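Local coordinates for protein type III pantothenate kinase (Campylobacter jejuni, PDB 2NRH) that probably phosphorylates pantothenate at the expense of ATP, the first step of coenzyme A biosynthesis, as a homodimeric type III pantothenate kinase, at residues Lys120-Ser123 with His124-Pro127; Lys200-Ile203 with Lys204-Pro207; Asp177-Phe180 with Leu181-Tyr184. The protein carries 2 engineered substitutions. All blocks are in the same frame, centred on the assembly; numbering follows the deposited sequence.

Contact 1 of 3, residues Lys120-Ser123 with His124-Pro127; sequences KIYS and HISP
The amides of His124, Ile125 and Ser126 close three successive i to i+4 hydrogen bonds with residues 120-122, carrying helix 115-125 through its last turn. His124 N reaches Lys120 O at 3.0 Å, Ile125 N reaches Ile121 O at 2.8 Å, and Ser126 N meets Tyr122 O at 2.9 Å. The third is the straightest of the set, with an N-H...O angle of 168°, although Ser126 itself has already left helical backbone angles and turns the chain toward Pro127.

Ile121 and His124 meet on one flank of this turn. With CG1 of Ile121 anti to its backbone N (chi1 -161°), the branch runs forward along the helix, and its CD1 lies 4.0 Å from His124 CD2, oblique to the imidazole. Ile125 uses its longer branch differently: CG1 folds back over the preceding turn, 3.2 Å from Ile121 O, and CD1 approaches both Ile121 CG1 (4.4 Å) and Tyr122 CD1 (4.5 Å). The Tyr122 ring leaves from another flank and packs on Leu150 and Val154 of helix 146-165.

The second subunit covers much of this turn. Its Ile121 packs on Ile121, its Asn117 on Ile125, and its Lys120 is hydrogen-bonded to His124 NE2. The contact therefore combines an apolar strip of isoleucines with a polar His124-lysine bond at the dimer interface; the lysine bond would fix the turn of the imidazole and probably disfavours a proton on NE2.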
# COMPACT_ATOMS: atom_id res chain seq x y z
N LYS B 120 8.16 4.14 -4.47
CA LYS B 120 9.34 4.29 -3.55
C LYS B 120 9.60 3.09 -2.65
O LYS B 120 10.77 2.73 -2.45
CB LYS B 120 9.22 5.49 -2.58
CG LYS B 120 9.74 6.83 -3.09
CD LYS B 120 9.68 7.96 -2.01
CE LYS B 120 10.60 7.66 -0.75
NZ LYS B 120 10.89 8.89 0.16
N ILE B 121 8.56 2.52 -2.03
CA ILE B 121 8.82 1.42 -1.10
C ILE B 121 9.26 0.15 -1.81
O ILE B 121 10.10 -0.55 -1.29
CB ILE B 121 7.73 1.20 0.01
CG1 ILE B 121 8.30 0.37 1.20
CG2 ILE B 121 6.47 0.56 -0.57
CD1 ILE B 121 9.14 1.15 2.37
N TYR B 122 8.74 -0.14 -3.00
CA TYR B 122 9.20 -1.29 -3.80
C TYR B 122 10.72 -1.20 -4.04
O TYR B 122 11.49 -2.13 -3.71
CB TYR B 122 8.44 -1.38 -5.12
CG TYR B 122 7.07 -1.99 -4.99
CD1 TYR B 122 6.84 -3.15 -4.20
CD2 TYR B 122 5.98 -1.44 -5.67
CE1 TYR B 122 5.56 -3.74 -4.11
CE2 TYR B 122 4.73 -2.01 -5.58
CZ TYR B 122 4.51 -3.16 -4.78
OH TYR B 122 3.21 -3.71 -4.76
N SER B 123 11.14 -0.04 -4.56
CA SER B 123 12.57 0.31 -4.63
C SER B 123 13.37 0.17 -3.35
O SER B 123 14.53 -0.29 -3.38
CB SER B 123 12.74 1.73 -5.17
OG SER B 123 12.48 1.71 -6.55
N HIS B 124 12.81 0.61 -2.22
CA HIS B 124 13.56 0.46 -0.98
C HIS B 124 13.67 -1.05 -0.68
O HIS B 124 14.70 -1.53 -0.23
CB HIS B 124 12.88 1.21 0.15
CG HIS B 124 13.40 0.86 1.52
ND1 HIS B 124 14.49 1.49 2.09
CD2 HIS B 124 13.00 -0.07 2.42
CE1 HIS B 124 14.73 0.97 3.28
NE2 HIS B 124 13.85 0.01 3.50
N ILE B 125 12.62 -1.82 -0.96
CA ILE B 125 12.72 -3.26 -0.73
C ILE B 125 13.81 -3.95 -1.63
O ILE B 125 14.66 -4.70 -1.15
CB ILE B 125 11.34 -3.98 -0.87
CG1 ILE B 125 10.30 -3.41 0.13
CG2 ILE B 125 11.51 -5.50 -0.60
CD1 ILE B 125 8.81 -3.71 -0.22
N SER B 126 13.75 -3.73 -2.93
CA SER B 126 14.73 -4.34 -3.83
C SER B 126 14.80 -3.61 -5.17
O SER B 126 13.78 -3.10 -5.68
CB SER B 126 14.43 -5.84 -4.04
OG SER B 126 15.48 -6.52 -4.71
N PRO B 127 16.03 -3.52 -5.73
CA PRO B 127 16.18 -3.10 -7.14
C PRO B 127 15.46 -4.02 -8.14
O PRO B 127 15.08 -3.56 -9.23
CB PRO B 127 17.70 -3.08 -7.37
CG PRO B 127 18.35 -3.72 -6.14
CD PRO B 127 17.32 -3.77 -5.04

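Contact 2 of 3, residues Lys200-Ile203 with Lys204-Pro207; sequences KKII and KENP
The carboxamide of Asn206 turns its nitrogen to the preceding turn: ND2 donates to Ile202 O at a short 2.5 Å, with the acceptor almost in the amide plane and the donor in the plane of the carbonyl. The Ile202 side chain lies beside that of Asn206, pointing the same way, with CG2 3.9 Å from ND2. The Glu205 side chain crosses both Ile202 and Lys201, with OE1 3.8 Å from Ile202 CD1.

Residues 200-203 belong to the last turn of helix 194-204, and the following residues lead the chain away. Lys204 N makes the regular i to i+4 bond to Lys200 O (3.1 Å), but beyond it the amides of Glu205 and Asn206 make weak i to i+3 bonds, to Ile202 O and Ile203 O. Asn206 thus brings a side-chain donor to a carbonyl of the last turn, its CG swung back over the helix end (chi1 -47°).

The opposite charges of Lys201 and Glu205 are near each other, but OE2 is doubtfully placed and no salt bridge is made. Both turn to Tyr82: NZ bonds to its carbonyl O, with a cation-pi contact to its ring, and OE1 weakly to its OH. Ile202 packs on Tyr63, Phe64 and Tyr82.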
# COMPACT_ATOMS: atom_id res chain seq x y z
N LYS B 200 -16.11 26.65 -0.91
CA LYS B 200 -17.09 27.52 -1.54
C LYS B 200 -18.38 27.49 -0.71
O LYS B 200 -18.94 28.54 -0.40
CB LYS B 200 -17.40 27.05 -2.98
CG LYS B 200 -17.29 28.17 -4.01
CD LYS B 200 -16.34 27.79 -5.14
CE LYS B 200 -15.84 29.03 -5.93
NZ LYS B 200 -15.46 28.71 -7.38
N LYS B 201 -18.81 26.28 -0.35
CA LYS B 201 -20.01 26.08 0.46
C LYS B 201 -19.92 26.75 1.79
O LYS B 201 -20.91 27.32 2.25
CB LYS B 201 -20.34 24.60 0.64
CG LYS B 201 -21.58 24.32 1.52
CD LYS B 201 -22.04 22.84 1.50
CE LYS B 201 -22.70 22.41 2.89
NZ LYS B 201 -23.22 20.97 3.01
N ILE B 202 -18.75 26.72 2.43
CA ILE B 202 -18.62 27.40 3.73
C ILE B 202 -18.91 28.90 3.63
O ILE B 202 -19.49 29.49 4.56
CB ILE B 202 -17.24 27.18 4.40
CG1 ILE B 202 -17.22 25.83 5.13
CG2 ILE B 202 -16.84 28.39 5.32
CD1 ILE B 202 -18.49 25.43 5.78
N ILE B 203 -18.49 29.48 2.51
CA ILE B 203 -18.58 30.91 2.30
C ILE B 203 -20.00 31.31 1.96
O ILE B 203 -20.45 32.37 2.37
CB ILE B 203 -17.58 31.37 1.23
CG1 ILE B 203 -16.18 31.32 1.80
CG2 ILE B 203 -17.81 32.81 0.84
CD1 ILE B 203 -15.11 30.87 0.85
N LYS B 204 -20.71 30.44 1.25
CA LYS B 204 -22.09 30.71 0.89
C LYS B 204 -23.00 30.56 2.10
O LYS B 204 -24.17 30.94 2.04
CB LYS B 204 -22.57 29.85 -0.29
CG LYS B 204 -22.91 28.38 0.06
CD LYS B 204 -23.95 27.71 -0.89
CE LYS B 204 -25.37 27.71 -0.24
NZ LYS B 204 -25.55 26.58 0.78
N GLU B 205 -22.45 30.01 3.18
CA GLU B 205 -23.18 29.70 4.43
C GLU B 205 -22.89 30.70 5.55
O GLU B 205 -23.55 30.70 6.59
CB GLU B 205 -22.83 28.30 4.95
CG GLU B 205 -23.25 27.18 4.06
CD GLU B 205 -23.05 25.77 4.67
OE1 GLU B 205 -22.32 25.57 5.70
OE2 GLU B 205 -23.64 24.84 4.09
N ASN B 206 -21.85 31.49 5.36
CA ASN B 206 -21.44 32.52 6.29
C ASN B 206 -21.04 33.68 5.37
O ASN B 206 -19.86 33.90 5.16
CB ASN B 206 -20.25 32.09 7.16
CG ASN B 206 -20.39 30.69 7.78
OD1 ASN B 206 -20.64 30.55 8.97
ND2 ASN B 206 -20.19 29.64 6.97
N PRO B 207 -22.02 34.38 4.77
CA PRO B 207 -21.67 35.46 3.84
C PRO B 207 -20.99 36.69 4.48
O PRO B 207 -20.31 37.45 3.77
CB PRO B 207 -23.01 35.84 3.20
CG PRO B 207 -23.96 34.67 3.56
CD PRO B 207 -23.48 34.20 4.89

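Contact 3 of 3, residues Asp177-Phe180 with Leu181-Tyr184; sequences DGQF and LANY
From Asp177, at the N-cap position, the short helix 178-182 is held by i to i+4 bonds from Leu181 N to Asp177 O (3.3 Å), Ala182 N to Gly178 O (2.8 Å) and Asn183 N to Gln179 O (3.0 Å). Phe180 and Tyr184, one turn apart, form a T-shaped pair in which the tyrosine edge is directed at the phenylalanine face, with planes at 66° and centroids 5.6 Å apart. The nearest atoms are at the far ends of the rings, Tyr184 OH lying 3.6 Å from Phe180 CZ. Phe180 CG is anti to the backbone N (chi1 169°), which also leaves the ring beside Leu181, whose CD2 is 3.9 Å from Phe180 CD2.

On the solvent side Gln179 bends at chi2 (58°) so that NE2 meets Asn183 OD1 at 2.6 Å, a weak bond with a poorly aligned hydrogen.

The helix is the crossover of a beta-alpha-beta unit between strands 171-174 and 188-190. Leu181 reaches Phe173 and Ile158, while Phe155 of helix 146-165 meets the Phe180 ring edge-to-face and also packs on Tyr184. The chemistry is thus two-sided: aromatic and aliphatic groups bind the helix to its neighbours, and an amide pair spans its exposed flank.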
# COMPACT_ATOMS: atom_id res chain seq x y z
N ASP B 177 -4.34 11.81 -8.68
CA ASP B 177 -4.49 10.44 -9.22
C ASP B 177 -5.94 10.01 -9.26
O ASP B 177 -6.23 8.84 -9.48
CB ASP B 177 -3.67 9.40 -8.43
CG ASP B 177 -2.16 9.49 -8.72
OD1 ASP B 177 -1.77 9.44 -9.92
OD2 ASP B 177 -1.36 9.58 -7.77
N GLY B 178 -6.83 10.96 -9.03
CA GLY B 178 -8.26 10.62 -8.87
C GLY B 178 -8.93 10.14 -10.16
O GLY B 178 -9.67 9.13 -10.13
N GLN B 179 -8.64 10.82 -11.29
CA GLN B 179 -9.25 10.50 -12.61
C GLN B 179 -8.89 9.06 -13.05
O GLN B 179 -9.78 8.25 -13.42
CB GLN B 179 -8.90 11.54 -13.71
CG GLN B 179 -9.62 11.24 -15.09
CD GLN B 179 -11.15 11.20 -14.99
OE1 GLN B 179 -11.79 12.23 -14.95
NE2 GLN B 179 -11.73 10.00 -14.94
N PHE B 180 -7.60 8.75 -12.93
CA PHE B 180 -7.10 7.42 -13.14
C PHE B 180 -7.86 6.34 -12.33
O PHE B 180 -8.32 5.31 -12.88
CB PHE B 180 -5.63 7.41 -12.83
CG PHE B 180 -5.07 6.05 -12.77
CD1 PHE B 180 -4.96 5.28 -13.93
CD2 PHE B 180 -4.67 5.51 -11.57
CE1 PHE B 180 -4.44 4.02 -13.86
CE2 PHE B 180 -4.19 4.26 -11.53
CZ PHE B 180 -4.07 3.53 -12.67
N LEU B 181 -8.04 6.58 -11.04
CA LEU B 181 -8.78 5.62 -10.20
C LEU B 181 -10.28 5.58 -10.53
O LEU B 181 -10.88 4.52 -10.57
CB LEU B 181 -8.57 5.91 -8.73
CG LEU B 181 -7.13 5.69 -8.23
CD1 LEU B 181 -7.14 6.08 -6.77
CD2 LEU B 181 -6.64 4.22 -8.43
N ALA B 182 -10.87 6.75 -10.81
CA ALA B 182 -12.28 6.85 -11.18
C ALA B 182 -12.63 5.93 -12.40
O ALA B 182 -13.60 5.16 -12.35
CB ALA B 182 -12.61 8.28 -11.46
N ASN B 183 -11.79 5.98 -13.44
CA ASN B 183 -11.95 5.20 -14.66
C ASN B 183 -12.15 3.72 -14.43
O ASN B 183 -12.72 3.07 -15.28
CB ASN B 183 -10.85 5.48 -15.68
CG ASN B 183 -10.84 6.92 -16.11
OD1 ASN B 183 -11.81 7.62 -15.88
ND2 ASN B 183 -9.74 7.40 -16.69
N TYR B 184 -11.78 3.17 -13.29
CA TYR B 184 -12.10 1.75 -13.06
C TYR B 184 -13.56 1.51 -12.62
O TYR B 184 -13.94 0.37 -12.30
CB TYR B 184 -11.25 1.17 -11.95
CG TYR B 184 -9.79 0.95 -12.24
CD1 TYR B 184 -9.36 0.11 -13.27
CD2 TYR B 184 -8.84 1.52 -11.41
CE1 TYR B 184 -7.99 -0.11 -13.50
CE2 TYR B 184 -7.48 1.30 -11.61
CZ TYR B 184 -7.06 0.48 -12.65
OH TYR B 184 -5.71 0.33 -12.81

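All three are local contacts at the C-terminal part of a helix and the chain just after it, but they serve different surroundings. Contact 1 lies at the C-terminal end of helix 115-125, partly buried, covered by the second subunit and, at Tyr122, by helix 146-165, whereas contacts 2 and 3 touch no other chain of the dimer. Contact 2 is the surface case: lysines and a glutamate dominate, with one buried isoleucine. Contact 3, nearest the chain's centre, is partly buried, aromatic and aliphatic on its inner side. Contacts 1 and 3 share a neighbour in helix 146-165; their nearest atoms are still about 11 Å apart. Contacts 1 and 2 lie on opposite sides of the chain's centre.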